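Local structure of copper chaperone PCu(A)C (Methylosinus trichosporium OB3b, 6P1F) at residues R40-K45 with T102-K107; H12-A17 with A116-D121; S46-S51 with W97-T102. The protein probably acts as a copper chaperone, its PCu(A)C domain, the part described here, binding copper through a histidine brace. All coordinates share one frame; numbering follows the deposited sequence.

Contact 1 of 3, residues R40-K45 with T102-K107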
ATOM      1  N   ARG A  40     -11.493  -0.900  -7.526  1.00 16.41           N
ATOM      2  CA  ARG A  40     -11.006  -1.922  -6.586  1.00 13.52           C
ATOM      3  C   ARG A  40      -9.531  -2.092  -6.793  1.00 13.82           C
ATOM      4  O   ARG A  40      -9.100  -2.307  -7.907  1.00 15.35           O
ATOM      5  CB  ARG A  40     -11.718  -3.271  -6.815  1.00 19.99           C
ATOM      6  CG  ARG A  40     -11.496  -4.279  -5.670  1.00 30.05           C
ATOM      7  CD  ARG A  40     -12.234  -5.604  -5.944  1.00 36.99           C
ATOM      8  NE  ARG A  40     -13.353  -5.339  -6.833  1.00 52.86           N
ATOM      9  CZ  ARG A  40     -14.616  -5.270  -6.442  1.00 48.54           C
ATOM     10  NH1 ARG A  40     -14.938  -5.518  -5.173  1.00 46.27           N
ATOM     11  NH2 ARG A  40     -15.555  -4.990  -7.332  1.00 41.54           N
ATOM     12  N   LEU A  41      -8.767  -1.987  -5.703  1.00 16.18           N
ATOM     13  CA  LEU A  41      -7.351  -2.323  -5.737  1.00 16.65           C
ATOM     14  C   LEU A  41      -7.245  -3.818  -5.603  1.00 16.46           C
ATOM     15  O   LEU A  41      -7.509  -4.349  -4.522  1.00 18.64           O
ATOM     16  CB  LEU A  41      -6.611  -1.616  -4.603  1.00 16.78           C
ATOM     17  CG  LEU A  41      -5.128  -1.998  -4.489  1.00 18.64           C
ATOM     18  CD1 LEU A  41      -4.362  -1.830  -5.750  1.00 17.92           C
ATOM     19  CD2 LEU A  41      -4.490  -1.176  -3.379  1.00 20.45           C
ATOM     20  N   ILE A  42      -6.955  -4.505  -6.699  1.00 16.76           N
ATOM     21  CA  ILE A  42      -7.034  -5.972  -6.703  1.00 18.89           C
ATOM     22  C   ILE A  42      -5.698  -6.721  -6.695  1.00 26.09           C
ATOM     23  O   ILE A  42      -5.668  -7.938  -6.571  1.00 24.12           O
ATOM     24  CB  ILE A  42      -7.829  -6.476  -7.913  1.00 20.09           C
ATOM     25  CG1 ILE A  42      -7.151  -6.093  -9.225  1.00 23.17           C
ATOM     26  CG2 ILE A  42      -9.244  -5.941  -7.886  1.00 22.87           C
ATOM     27  CD1 ILE A  42      -7.800  -6.743 -10.425  1.00 25.25           C
ATOM     28  N   GLY A  43      -4.591  -6.016  -6.831  1.00 21.35           N
ATOM     29  CA  GLY A  43      -3.313  -6.697  -6.842  1.00 25.72           C
ATOM     30  C   GLY A  43      -2.186  -5.766  -6.502  1.00 23.51           C
ATOM     31  O   GLY A  43      -2.269  -4.553  -6.757  1.00 20.55           O
ATOM     32  N   VAL A  44      -1.127  -6.336  -5.921  1.00 18.49           N
ATOM     33  CA  VAL A  44       0.110  -5.601  -5.690  1.00 21.07           C
ATOM     34  C   VAL A  44       1.221  -6.510  -6.152  1.00 25.38           C
ATOM     35  O   VAL A  44       1.458  -7.552  -5.553  1.00 28.67           O
ATOM     36  CB  VAL A  44       0.302  -5.232  -4.234  1.00 25.97           C
ATOM     37  CG1 VAL A  44       1.642  -4.560  -4.030  1.00 23.42           C
ATOM     38  CG2 VAL A  44      -0.849  -4.340  -3.752  1.00 24.69           C
ATOM     39  N   LYS A  45       1.895  -6.131  -7.228  1.00 18.75           N
ATOM     40  CA  LYS A  45       2.863  -7.031  -7.834  1.00 17.91           C
ATOM     41  C   LYS A  45       4.261  -6.604  -7.434  1.00 17.73           C
ATOM     42  O   LYS A  45       4.632  -5.466  -7.594  1.00 20.81           O
ATOM     43  CB  LYS A  45       2.726  -7.043  -9.357  1.00 21.57           C
ATOM     44  CG  LYS A  45       1.349  -7.525  -9.832  1.00 26.34           C
ATOM     45  CD  LYS A  45       1.301  -7.662 -11.349  1.00 33.28           C
ATOM     46  CE  LYS A  45       1.659  -6.352 -12.059  1.00 36.29           C
ATOM     47  NZ  LYS A  45       1.487  -6.458 -13.542  1.00 41.00           N
ATOM     48  N   THR A 102       3.875  -2.786  -8.289  1.00 14.89           N
ATOM     49  CA  THR A 102       2.834  -2.336  -9.197  1.00 15.69           C
ATOM     50  C   THR A 102       1.456  -2.537  -8.574  1.00 17.80           C
ATOM     51  O   THR A 102       1.131  -3.636  -8.153  1.00 19.00           O
ATOM     52  CB  THR A 102       2.925  -3.069 -10.530  1.00 18.98           C
ATOM     53  OG1 THR A 102       4.211  -2.777 -11.110  1.00 21.13           O
ATOM     54  CG2 THR A 102       1.835  -2.598 -11.462  1.00 19.88           C
ATOM     55  N   LEU A 103       0.659  -1.473  -8.514  1.00 16.20           N
ATOM     56  CA  LEU A 103      -0.723  -1.586  -8.036  1.00 15.77           C
ATOM     57  C   LEU A 103      -1.637  -1.848  -9.209  1.00 18.89           C
ATOM     58  O   LEU A 103      -1.484  -1.226 -10.250  1.00 18.78           O
ATOM     59  CB  LEU A 103      -1.150  -0.318  -7.334  1.00 16.53           C
ATOM     60  CG  LEU A 103      -0.218   0.134  -6.206  1.00 19.36           C
ATOM     61  CD1 LEU A 103      -0.793   1.421  -5.542  1.00 22.55           C
ATOM     62  CD2 LEU A 103       0.009  -0.942  -5.172  1.00 21.19           C
ATOM     63  N   VAL A 104      -2.597  -2.756  -9.041  1.00 14.87           N
ATOM     64  CA  VAL A 104      -3.540  -3.050 -10.117  1.00 15.13           C
ATOM     65  C   VAL A 104      -4.936  -2.652  -9.688  1.00 15.04           C
ATOM     66  O   VAL A 104      -5.447  -3.190  -8.703  1.00 17.49           O
ATOM     67  CB  VAL A 104      -3.542  -4.534 -10.464  1.00 18.23           C
ATOM     68  CG1 VAL A 104      -4.503  -4.811 -11.649  1.00 18.82           C
ATOM     69  CG2 VAL A 104      -2.115  -4.989 -10.787  1.00 21.79           C
ATOM     70  N   PHE A 105      -5.527  -1.690 -10.388  1.00 16.48           N
ATOM     71  CA  PHE A 105      -6.905  -1.284 -10.131  1.00 15.54           C
ATOM     72  C   PHE A 105      -7.806  -1.837 -11.211  1.00 15.49           C
ATOM     73  O   PHE A 105      -7.474  -1.807 -12.395  1.00 18.61           O
ATOM     74  CB  PHE A 105      -7.036   0.246 -10.038  1.00 13.52           C
ATOM     75  CG  PHE A 105      -6.283   0.822  -8.894  1.00 13.34           C
ATOM     76  CD1 PHE A 105      -6.919   1.026  -7.682  1.00 18.09           C
ATOM     77  CD2 PHE A 105      -4.931   1.141  -9.011  1.00 15.79           C
ATOM     78  CE1 PHE A 105      -6.238   1.555  -6.598  1.00 18.84           C
ATOM     79  CE2 PHE A 105      -4.234   1.650  -7.921  1.00 17.39           C
ATOM     80  CZ  PHE A 105      -4.890   1.867  -6.734  1.00 17.06           C
ATOM     81  N   GLU A 106      -8.919  -2.422 -10.787  1.00 17.71           N
ATOM     82  CA  GLU A 106      -9.874  -3.029 -11.688  1.00 20.35           C
ATOM     83  C   GLU A 106     -10.310  -2.093 -12.817  1.00 20.04           C
ATOM     84  O   GLU A 106     -10.341  -2.500 -13.980  1.00 23.49           O
ATOM     85  CB  GLU A 106     -11.088  -3.474 -10.873  1.00 20.88           C
ATOM     86  CG  GLU A 106     -12.128  -4.202 -11.673  1.00 31.93           C
ATOM     87  CD  GLU A 106     -13.219  -4.717 -10.759  1.00 54.06           C
ATOM     88  OE1 GLU A 106     -14.125  -3.928 -10.403  1.00 55.05           O
ATOM     89  OE2 GLU A 106     -13.136  -5.895 -10.358  1.00 66.80           O
ATOM     90  N   LYS A 107     -10.610  -0.843 -12.494  1.00 17.16           N
ATOM     91  CA  LYS A 107     -11.073   0.099 -13.511  1.00 18.43           C
ATOM     92  C   LYS A 107      -9.920   0.941 -14.018  1.00 19.46           C
ATOM     93  O   LYS A 107      -9.656   0.985 -15.238  1.00 21.68           O
ATOM     94  CB  LYS A 107     -12.184   0.991 -12.960  1.00 27.06           C
ATOM     95  CG  LYS A 107     -13.380   0.219 -12.434  1.00 33.43           C
ATOM     96  CD  LYS A 107     -13.945  -0.736 -13.485  1.00 36.11           C
ATOM     97  CE  LYS A 107     -15.201  -1.448 -12.973  1.00 52.75           C
ATOM     98  NZ  LYS A 107     -15.817  -2.286 -14.041  1.00 61.29           N
TER

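Contact 2 of 3, residues H12-A17 with A116-D121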
ATOM      1  N   HIS A  12       2.134   9.596  -1.359  1.00 16.27           N
ATOM      2  CA  HIS A  12       3.216   9.344  -0.391  1.00 20.35           C
ATOM      3  C   HIS A  12       3.272   7.914   0.176  1.00 16.11           C
ATOM      4  O   HIS A  12       3.270   7.718   1.395  1.00 20.52           O
ATOM      5  CB  HIS A  12       3.125  10.350   0.765  1.00 21.87           C
ATOM      6  CG  HIS A  12       3.288  11.773   0.326  1.00 39.92           C
ATOM      7  ND1 HIS A  12       4.451  12.492   0.526  1.00 54.49           N
ATOM      8  CD2 HIS A  12       2.444  12.605  -0.327  1.00 38.48           C
ATOM      9  CE1 HIS A  12       4.304  13.709   0.038  1.00 47.46           C
ATOM     10  NE2 HIS A  12       3.094  13.806  -0.486  1.00 41.70           N
ATOM     11  N   PRO A  13       3.312   6.914  -0.706  1.00 15.98           N
ATOM     12  CA  PRO A  13       3.462   5.546  -0.184  1.00 17.38           C
ATOM     13  C   PRO A  13       4.789   5.361   0.530  1.00 16.93           C
ATOM     14  O   PRO A  13       5.862   5.785   0.052  1.00 17.42           O
ATOM     15  CB  PRO A  13       3.379   4.677  -1.439  1.00 16.52           C
ATOM     16  CG  PRO A  13       3.848   5.616  -2.589  1.00 14.88           C
ATOM     17  CD  PRO A  13       3.315   6.953  -2.187  1.00 14.04           C
ATOM     18  N   TRP A  14       4.736   4.727   1.698  1.00 16.73           N
ATOM     19  CA  TRP A  14       5.970   4.440   2.406  1.00 14.66           C
ATOM     20  C   TRP A  14       5.774   3.182   3.227  1.00 18.05           C
ATOM     21  O   TRP A  14       4.640   2.793   3.484  1.00 16.73           O
ATOM     22  CB  TRP A  14       6.381   5.608   3.328  1.00 16.43           C
ATOM     23  CG  TRP A  14       5.422   5.934   4.453  1.00 15.69           C
ATOM     24  CD1 TRP A  14       4.268   6.661   4.371  1.00 17.13           C
ATOM     25  CD2 TRP A  14       5.548   5.532   5.827  1.00 17.29           C
ATOM     26  NE1 TRP A  14       3.654   6.723   5.620  1.00 19.64           N
ATOM     27  CE2 TRP A  14       4.443   6.065   6.524  1.00 19.74           C
ATOM     28  CE3 TRP A  14       6.509   4.785   6.532  1.00 17.66           C
ATOM     29  CZ2 TRP A  14       4.271   5.883   7.916  1.00 19.58           C
ATOM     30  CZ3 TRP A  14       6.332   4.601   7.915  1.00 18.04           C
ATOM     31  CH2 TRP A  14       5.221   5.138   8.575  1.00 18.79           C
ATOM     32  N   LEU A  15       6.874   2.573   3.640  1.00 16.34           N
ATOM     33  CA  LEU A  15       6.774   1.360   4.472  1.00 15.41           C
ATOM     34  C   LEU A  15       7.813   1.386   5.561  1.00 20.19           C
ATOM     35  O   LEU A  15       8.853   2.047   5.451  1.00 18.12           O
ATOM     36  CB  LEU A  15       6.929   0.107   3.612  1.00 14.97           C
ATOM     37  CG  LEU A  15       8.230  -0.113   2.827  1.00 15.71           C
ATOM     38  CD1 LEU A  15       9.275  -0.929   3.613  1.00 21.73           C
ATOM     39  CD2 LEU A  15       7.914  -0.831   1.503  1.00 20.82           C
ATOM     40  N   ARG A  16       7.515   0.679   6.639  1.00 16.14           N
ATOM     41  CA  ARG A  16       8.499   0.399   7.672  1.00 16.85           C
ATOM     42  C   ARG A  16       9.373  -0.748   7.257  1.00 20.26           C
ATOM     43  O   ARG A  16       8.871  -1.841   6.951  1.00 18.28           O
ATOM     44  CB  ARG A  16       7.791   0.052   8.974  1.00 17.58           C
ATOM     45  CG  ARG A  16       7.176   1.216   9.655  1.00 18.06           C
ATOM     46  CD  ARG A  16       6.378   0.731  10.837  1.00 19.03           C
ATOM     47  NE  ARG A  16       6.067   1.800  11.779  1.00 20.85           N
ATOM     48  CZ  ARG A  16       5.313   1.634  12.860  1.00 21.27           C
ATOM     49  NH1 ARG A  16       4.790   0.436  13.115  1.00 22.39           N
ATOM     50  NH2 ARG A  16       5.069   2.650  13.676  1.00 21.57           N
ATOM     51  N   ALA A  17      10.689  -0.542   7.256  1.00 19.75           N
ATOM     52  CA  ALA A  17      11.570  -1.626   6.866  1.00 18.75           C
ATOM     53  C   ALA A  17      11.347  -2.785   7.839  1.00 22.84           C
ATOM     54  O   ALA A  17      11.092  -2.547   9.012  1.00 20.84           O
ATOM     55  CB  ALA A  17      13.007  -1.179   6.876  1.00 21.18           C
ATOM     56  N   ALA A 116       8.549   4.603  -0.270  1.00 16.43           N
ATOM     57  CA  ALA A 116       9.746   4.996   0.483  1.00 18.03           C
ATOM     58  C   ALA A 116      10.002   3.983   1.595  1.00 19.41           C
ATOM     59  O   ALA A 116       9.090   3.710   2.374  1.00 17.90           O
ATOM     60  CB  ALA A 116       9.568   6.385   1.084  1.00 19.87           C
ATOM     61  N   VAL A 117      11.228   3.472   1.702  1.00 16.67           N
ATOM     62  CA  VAL A 117      11.560   2.571   2.817  1.00 16.25           C
ATOM     63  C   VAL A 117      11.984   3.413   4.003  1.00 20.05           C
ATOM     64  O   VAL A 117      12.987   4.122   3.908  1.00 20.05           O
ATOM     65  CB  VAL A 117      12.687   1.594   2.451  1.00 19.69           C
ATOM     66  CG1 VAL A 117      13.014   0.695   3.653  1.00 17.06           C
ATOM     67  CG2 VAL A 117      12.331   0.772   1.221  1.00 19.66           C
ATOM     68  N   GLU A 118      11.221   3.374   5.098  1.00 16.91           N
ATOM     69  CA  GLU A 118      11.530   4.163   6.290  1.00 19.28           C
ATOM     70  C   GLU A 118      12.022   3.250   7.406  1.00 19.35           C
ATOM     71  O   GLU A 118      12.007   2.045   7.244  1.00 20.35           O
ATOM     72  CB  GLU A 118      10.309   4.953   6.746  1.00 20.31           C
ATOM     73  CG  GLU A 118       9.826   5.984   5.714  1.00 24.48           C
ATOM     74  CD  GLU A 118      10.800   7.136   5.506  1.00 35.22           C
ATOM     75  OE1 GLU A 118      11.352   7.627   6.505  1.00 35.25           O
ATOM     76  OE2 GLU A 118      11.001   7.542   4.340  1.00 39.68           O
ATOM     77  N   ALA A 119      12.449   3.836   8.527  1.00 22.57           N
ATOM     78  CA  ALA A 119      12.957   3.079   9.665  1.00 22.99           C
ATOM     79  C   ALA A 119      11.903   2.091  10.127  1.00 22.52           C
ATOM     80  O   ALA A 119      10.714   2.373  10.005  1.00 20.89           O
ATOM     81  CB  ALA A 119      13.328   4.020  10.787  1.00 24.24           C
ATOM     82  N   PRO A 120      12.336   0.953  10.696  1.00 19.74           N
ATOM     83  CA  PRO A 120      11.338  -0.038  11.134  1.00 26.11           C
ATOM     84  C   PRO A 120      10.329   0.532  12.119  1.00 23.07           C
ATOM     85  O   PRO A 120       9.210   0.016  12.181  1.00 25.26           O
ATOM     86  CB  PRO A 120      12.193  -1.136  11.794  1.00 23.58           C
ATOM     87  CG  PRO A 120      13.520  -1.034  11.108  1.00 33.09           C
ATOM     88  CD  PRO A 120      13.719   0.455  10.835  1.00 26.65           C
ATOM     89  N   ASP A 121      10.687   1.575  12.875  1.00 22.92           N
ATOM     90  CA  ASP A 121       9.740   2.140  13.831  1.00 25.93           C
ATOM     91  C   ASP A 121       9.225   3.511  13.437  1.00 24.78           C
ATOM     92  O   ASP A 121       8.720   4.267  14.269  1.00 24.73           O
ATOM     93  CB  ASP A 121      10.375   2.209  15.228  1.00 31.96           C
ATOM     94  CG  ASP A 121      11.749   2.876  15.234  1.00 42.08           C
ATOM     95  OD1 ASP A 121      12.430   2.806  16.282  1.00 43.73           O
ATOM     96  OD2 ASP A 121      12.168   3.460  14.212  1.00 32.64           O
TER
HETATM   97  O   HOH W   1       9.075  -2.885  10.813  1.00 26.51           O

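Contact 3 of 3, residues S46-S51 with W97-T102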
ATOM      1  N   SER A  46       5.022  -7.543  -6.885  1.00 18.14           N
ATOM      2  CA  SER A  46       6.386  -7.256  -6.525  1.00 17.32           C
ATOM      3  C   SER A  46       7.175  -8.536  -6.411  1.00 22.88           C
ATOM      4  O   SER A  46       6.645  -9.556  -5.976  1.00 24.14           O
ATOM      5  CB  SER A  46       6.455  -6.529  -5.193  1.00 25.35           C
ATOM      6  OG  SER A  46       7.811  -6.308  -4.838  1.00 29.79           O
ATOM      7  N   ALA A  47       8.455  -8.457  -6.769  1.00 27.05           N
ATOM      8  CA  ALA A  47       9.340  -9.594  -6.614  1.00 35.55           C
ATOM      9  C   ALA A  47       9.906  -9.614  -5.192  1.00 33.67           C
ATOM     10  O   ALA A  47      10.624 -10.541  -4.824  1.00 45.57           O
ATOM     11  CB  ALA A  47      10.466  -9.541  -7.647  1.00 39.04           C
ATOM     12  N   ASP A  48       9.586  -8.588  -4.404  1.00 25.49           N
ATOM     13  CA  ASP A  48      10.136  -8.445  -3.060  1.00 26.41           C
ATOM     14  C   ASP A  48       9.376  -9.283  -2.044  1.00 24.92           C
ATOM     15  O   ASP A  48       9.933  -9.627  -1.014  1.00 21.76           O
ATOM     16  CB  ASP A  48      10.126  -6.978  -2.585  1.00 28.92           C
ATOM     17  CG  ASP A  48      11.113  -6.091  -3.341  1.00 40.41           C
ATOM     18  OD1 ASP A  48      11.938  -6.621  -4.106  1.00 33.70           O
ATOM     19  OD2 ASP A  48      11.070  -4.855  -3.148  1.00 33.75           O
ATOM     20  N   PHE A  49       8.109  -9.590  -2.317  1.00 20.97           N
ATOM     21  CA  PHE A  49       7.273 -10.258  -1.311  1.00 18.29           C
ATOM     22  C   PHE A  49       6.177 -11.071  -1.962  1.00 18.95           C
ATOM     23  O   PHE A  49       5.825 -10.890  -3.135  1.00 20.31           O
ATOM     24  CB  PHE A  49       6.679  -9.228  -0.316  1.00 18.98           C
ATOM     25  CG  PHE A  49       6.041  -8.034  -0.968  1.00 20.51           C
ATOM     26  CD1 PHE A  49       4.724  -8.058  -1.389  1.00 21.21           C
ATOM     27  CD2 PHE A  49       6.775  -6.859  -1.148  1.00 23.24           C
ATOM     28  CE1 PHE A  49       4.132  -6.944  -2.004  1.00 22.63           C
ATOM     29  CE2 PHE A  49       6.184  -5.739  -1.755  1.00 26.05           C
ATOM     30  CZ  PHE A  49       4.859  -5.807  -2.195  1.00 22.11           C
ATOM     31  N   ARG A  50       5.641 -12.026  -1.215  1.00 15.94           N
ATOM     32  CA  ARG A  50       4.660 -12.938  -1.785  1.00 17.69           C
ATOM     33  C   ARG A  50       3.293 -12.309  -1.954  1.00 23.92           C
ATOM     34  O   ARG A  50       2.632 -12.482  -2.977  1.00 21.53           O
ATOM     35  CB  ARG A  50       4.525 -14.186  -0.893  1.00 18.73           C
ATOM     36  CG  ARG A  50       3.654 -15.299  -1.536  1.00 24.39           C
ATOM     37  CD  ARG A  50       3.034 -16.284  -0.506  1.00 25.34           C
ATOM     38  NE  ARG A  50       4.021 -16.953   0.340  1.00 32.52           N
ATOM     39  CZ  ARG A  50       4.648 -18.093   0.029  1.00 37.84           C
ATOM     40  NH1 ARG A  50       4.398 -18.723  -1.114  1.00 24.82           N
ATOM     41  NH2 ARG A  50       5.533 -18.615   0.866  1.00 33.15           N
ATOM     42  N   SER A  51       2.813 -11.627  -0.928  1.00 20.36           N
ATOM     43  CA  SER A  51       1.439 -11.188  -0.991  1.00 22.45           C
ATOM     44  C   SER A  51       1.213 -10.035  -0.061  1.00 19.67           C
ATOM     45  O   SER A  51       2.131  -9.621   0.651  1.00 18.82           O
ATOM     46  CB  SER A  51       0.487 -12.334  -0.646  1.00 34.05           C
ATOM     47  OG  SER A  51       0.779 -12.835   0.639  1.00 36.57           O
ATOM     48  N   TRP A  97      15.800   4.265   0.789  1.00 20.42           N
ATOM     49  CA  TRP A  97      15.584   3.932  -0.608  1.00 21.30           C
ATOM     50  C   TRP A  97      14.073   3.745  -0.819  1.00 19.40           C
ATOM     51  O   TRP A  97      13.293   4.153   0.024  1.00 20.00           O
ATOM     52  CB  TRP A  97      16.336   2.659  -1.009  1.00 20.63           C
ATOM     53  CG  TRP A  97      17.889   2.723  -0.862  1.00 21.21           C
ATOM     54  CD1 TRP A  97      18.602   3.417   0.075  1.00 26.47           C
ATOM     55  CD2 TRP A  97      18.839   2.074  -1.691  1.00 20.58           C
ATOM     56  NE1 TRP A  97      19.952   3.226  -0.121  1.00 26.46           N
ATOM     57  CE2 TRP A  97      20.120   2.399  -1.199  1.00 25.47           C
ATOM     58  CE3 TRP A  97      18.736   1.248  -2.808  1.00 20.81           C
ATOM     59  CZ2 TRP A  97      21.283   1.920  -1.782  1.00 22.35           C
ATOM     60  CZ3 TRP A  97      19.889   0.756  -3.365  1.00 26.91           C
ATOM     61  CH2 TRP A  97      21.147   1.098  -2.857  1.00 23.71           C
ATOM     62  N   ALA A  98      13.702   3.133  -1.929  1.00 18.87           N
ATOM     63  CA  ALA A  98      12.294   2.861  -2.198  1.00 17.75           C
ATOM     64  C   ALA A  98      12.158   1.450  -2.678  1.00 19.53           C
ATOM     65  O   ALA A  98      13.113   0.851  -3.164  1.00 23.05           O
ATOM     66  CB  ALA A  98      11.704   3.856  -3.234  1.00 16.24           C
ATOM     67  N   ALA A  99      10.947   0.916  -2.539  1.00 18.28           N
ATOM     68  CA  ALA A  99      10.602  -0.423  -2.975  1.00 18.87           C
ATOM     69  C   ALA A  99       9.592  -0.329  -4.123  1.00 16.75           C
ATOM     70  O   ALA A  99       8.524   0.263  -3.957  1.00 19.38           O
ATOM     71  CB  ALA A  99      10.004  -1.227  -1.792  1.00 23.62           C
ATOM     72  N   GLU A 100       9.967  -0.851  -5.287  1.00 17.99           N
ATOM     73  CA  GLU A 100       9.108  -0.791  -6.469  1.00 18.26           C
ATOM     74  C   GLU A 100       8.027  -1.846  -6.431  1.00 18.71           C
ATOM     75  O   GLU A 100       8.295  -3.021  -6.180  1.00 22.86           O
ATOM     76  CB  GLU A 100       9.945  -0.968  -7.736  1.00 26.45           C
ATOM     77  CG  GLU A 100       9.114  -0.895  -9.042  1.00 31.20           C
ATOM     78  CD  GLU A 100       9.980  -1.000 -10.303  1.00 44.84           C
ATOM     79  OE1 GLU A 100      10.570  -2.071 -10.547  1.00 50.28           O
ATOM     80  OE2 GLU A 100      10.081  -0.001 -11.039  1.00 39.78           O
ATOM     81  N   MET A 101       6.788  -1.427  -6.633  1.00 15.57           N
ATOM     82  CA  MET A 101       5.730  -2.414  -6.759  1.00 15.73           C
ATOM     83  C   MET A 101       4.638  -1.890  -7.686  1.00 18.75           C
ATOM     84  O   MET A 101       4.466  -0.694  -7.858  1.00 18.82           O
ATOM     85  CB  MET A 101       5.172  -2.762  -5.374  1.00 18.69           C
ATOM     86  CG  MET A 101       4.545  -1.566  -4.677  1.00 19.51           C
ATOM     87  SD  MET A 101       4.277  -1.881  -2.905  1.00 20.40           S
ATOM     88  CE  MET A 101       5.964  -1.750  -2.271  1.00 20.19           C
ATOM     89  N   THR A 102       3.875  -2.786  -8.289  1.00 14.89           N
ATOM     90  CA  THR A 102       2.834  -2.336  -9.197  1.00 15.69           C
ATOM     91  C   THR A 102       1.456  -2.537  -8.574  1.00 17.80           C
ATOM     92  O   THR A 102       1.131  -3.636  -8.153  1.00 19.00           O
ATOM     93  CB  THR A 102       2.925  -3.069 -10.530  1.00 18.98           C
ATOM     94  OG1 THR A 102       4.211  -2.777 -11.110  1.00 21.13           O
ATOM     95  CG2 THR A 102       1.835  -2.598 -11.462  1.00 19.88           C
TER
HETATM   96  O   HOH W   2       8.566  -4.231  -3.713  1.00 25.34           O

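Contact 1 of 3, residues R40-K45 with T102-K107
A classic beta bulge, with I42 and G43 both facing V104, interrupts the antiparallel pairing of strands 39-45 and 98-105. These are neighbouring strands in the cupredoxin-like beta fold of the PCu(A)C domain. V104 O accepts from both residues of the bulge. The bond from I42 N to V104 O is short, 2.8 Å. The one from G43 N to V104 O is weak, 3.5 Å. I42 has a psi of -7°, far from that of its strand neighbours, and this turns both amides toward the same carbonyl. V104 N returns a bond to G43 O. At the bulge, I42 CG1 meets V104 CG1 at 3.8 Å, the two side chains crossing at a slant. Beyond the bulge the pairing is regular, and K45 and T102 exchange two backbone bonds.

L41, V44, L103 and F105 share the inner face. With L41 CG anti to the backbone N (chi1 175°), the second torsion then turns CD1 over one face of the F105 ring, offset toward its rim. The CH-pi distance from L41 CD1 to the F105 ring centroid is 4.0 Å. V44 CG2 meets L103 CD2 side by side at 3.8 Å. V52 and F54 pack on V44, and L103 also touches I10 and V111, so this face joins the domain interior.

The other face is more polar. K45 runs alongside T102 with a bend at chi3, and K45 CE touches T102 CG2 at 3.8 Å. K45 NZ goes on to a salt bridge with E110, while T102 OG1 bonds to T112 OG1.

At the far end E106 N donates to R40 O, 2.9 Å. The R40 and E106 side chains point the same way, their flat ends turned 60° apart. The carboxylate sits at the guanidinium edge, where R40 NH2 and E106 OE1 form a long salt bridge of 3.6 Å.

Contact 2 of 3, residues H12-A17 with A116-D121
W14 and E118 pack closely where strands 8-16 and 109-118 run parallel. W14 CE3 touches E118 CG at 3.6 Å, and the two side chains cross at about a right angle. Four backbone hydrogen bonds join the strands: A116 N to P13 O, L15 N to A116 O, E118 N to L15 O at 2.7 Å, and A17 N to E118 O. On the buried face V117 CG1 reaches A17 CB at 3.7 Å and L15 CD1 at 4.1 Å.

Past E118 the strand ends and the contact loosens toward solvent. A water lies between A17 O and P120 O. R16 is extended from CG to NE (chi2 174°), which carries it along the turn. R16 CD comes to 3.2 Å from P120 O, D121 CA lies over one guanidinium face, and NE bonds to A122 O. An alanine here would remove the guanidinium, is likely to leave A122 O without this donor, and would probably set the 119-122 turn freer to move.

Strand 8-16 also carries H12, a copper ligand whose imidazole leads away from this pairing. The parallel strand pair thus borders the copper-binding histidine site within a cupredoxin-like beta fold.

Contact 3 of 3, residues S46-S51 with W97-T102
The F49 ring has S46 on one face and M101 at its edge. S46 CB, from its own segment, stands 3.4 Å above the ring plane, offset toward the rim. From across the contact, the end of M101 comes in near the plane. M101 CE lies 4.0 Å from F49 CE2, and M101 SD lies 4.0 Å from F49 CZ. The sulfur is 81° off the ring normal, so this is a Met-aromatic contact at the edge. The two side chains cross at about a right angle. The bend of M101 at chi3 (75°) lays the SD-CE bond along the ring edge, sulfur by CZ and methyl by CE2. L86 and I89 pack on F49 from strand 73-89.

Here the loop between strands 39-45 and 49-55, with F49, packs on strand 98-105, inside the cupredoxin-like beta fold. No direct hydrogen bond joins the two segments. The loop begins with an ST turn: S46 OG accepts from D48 N at 2.9 Å. S46 OG is anti to the backbone N (chi1 178°), a position from which it can meet the amide two residues on.

One water ties this turn to the strand. S46 OG donates to it in an unusually short bond, 2.5 Å from S46 OG to the water oxygen. The water donates to D48 OD2 at 2.6 Å and to E100 O at 2.8 Å. The rotation of the serine hydroxyl is probably fixed mainly by the bond from D48 N. The water also gives the E100 carbonyl a partner that S46 OG does not supply directly.

Beside this bridge S46 CB makes an apolar contact with M101 CB at 4.0 Å. D48 points its CB toward the strand, and its OD2 makes a separate, loose van der Waals approach to the methyl of A99. The other carboxylate oxygen, D48 OD1, has a long, weak ion pair with K91 NZ.

Contacts 1 and 3 follow each other along strand 98-105 and share T102; their centres are 13 Å apart. V44 CG1 of contact 1 packs on F49 CZ and M101 SD of contact 3, each at 3.9 Å. Contact 3 also meets contact 2, where V117 N probably bonds to W97 O at 2.7 Å. L15 CD2 there touches A99 CB. Contacts 1 and 2 do not touch and lie on opposite sides of the chain's centre. No metal is bound here. Contact 2 holds the copper ligand H12, and the P13 side chain is about 5 Å from that of H1, the other copper-binding histidine. The zinc ligand E85 is about 9 Å from F49, side chain to side chain.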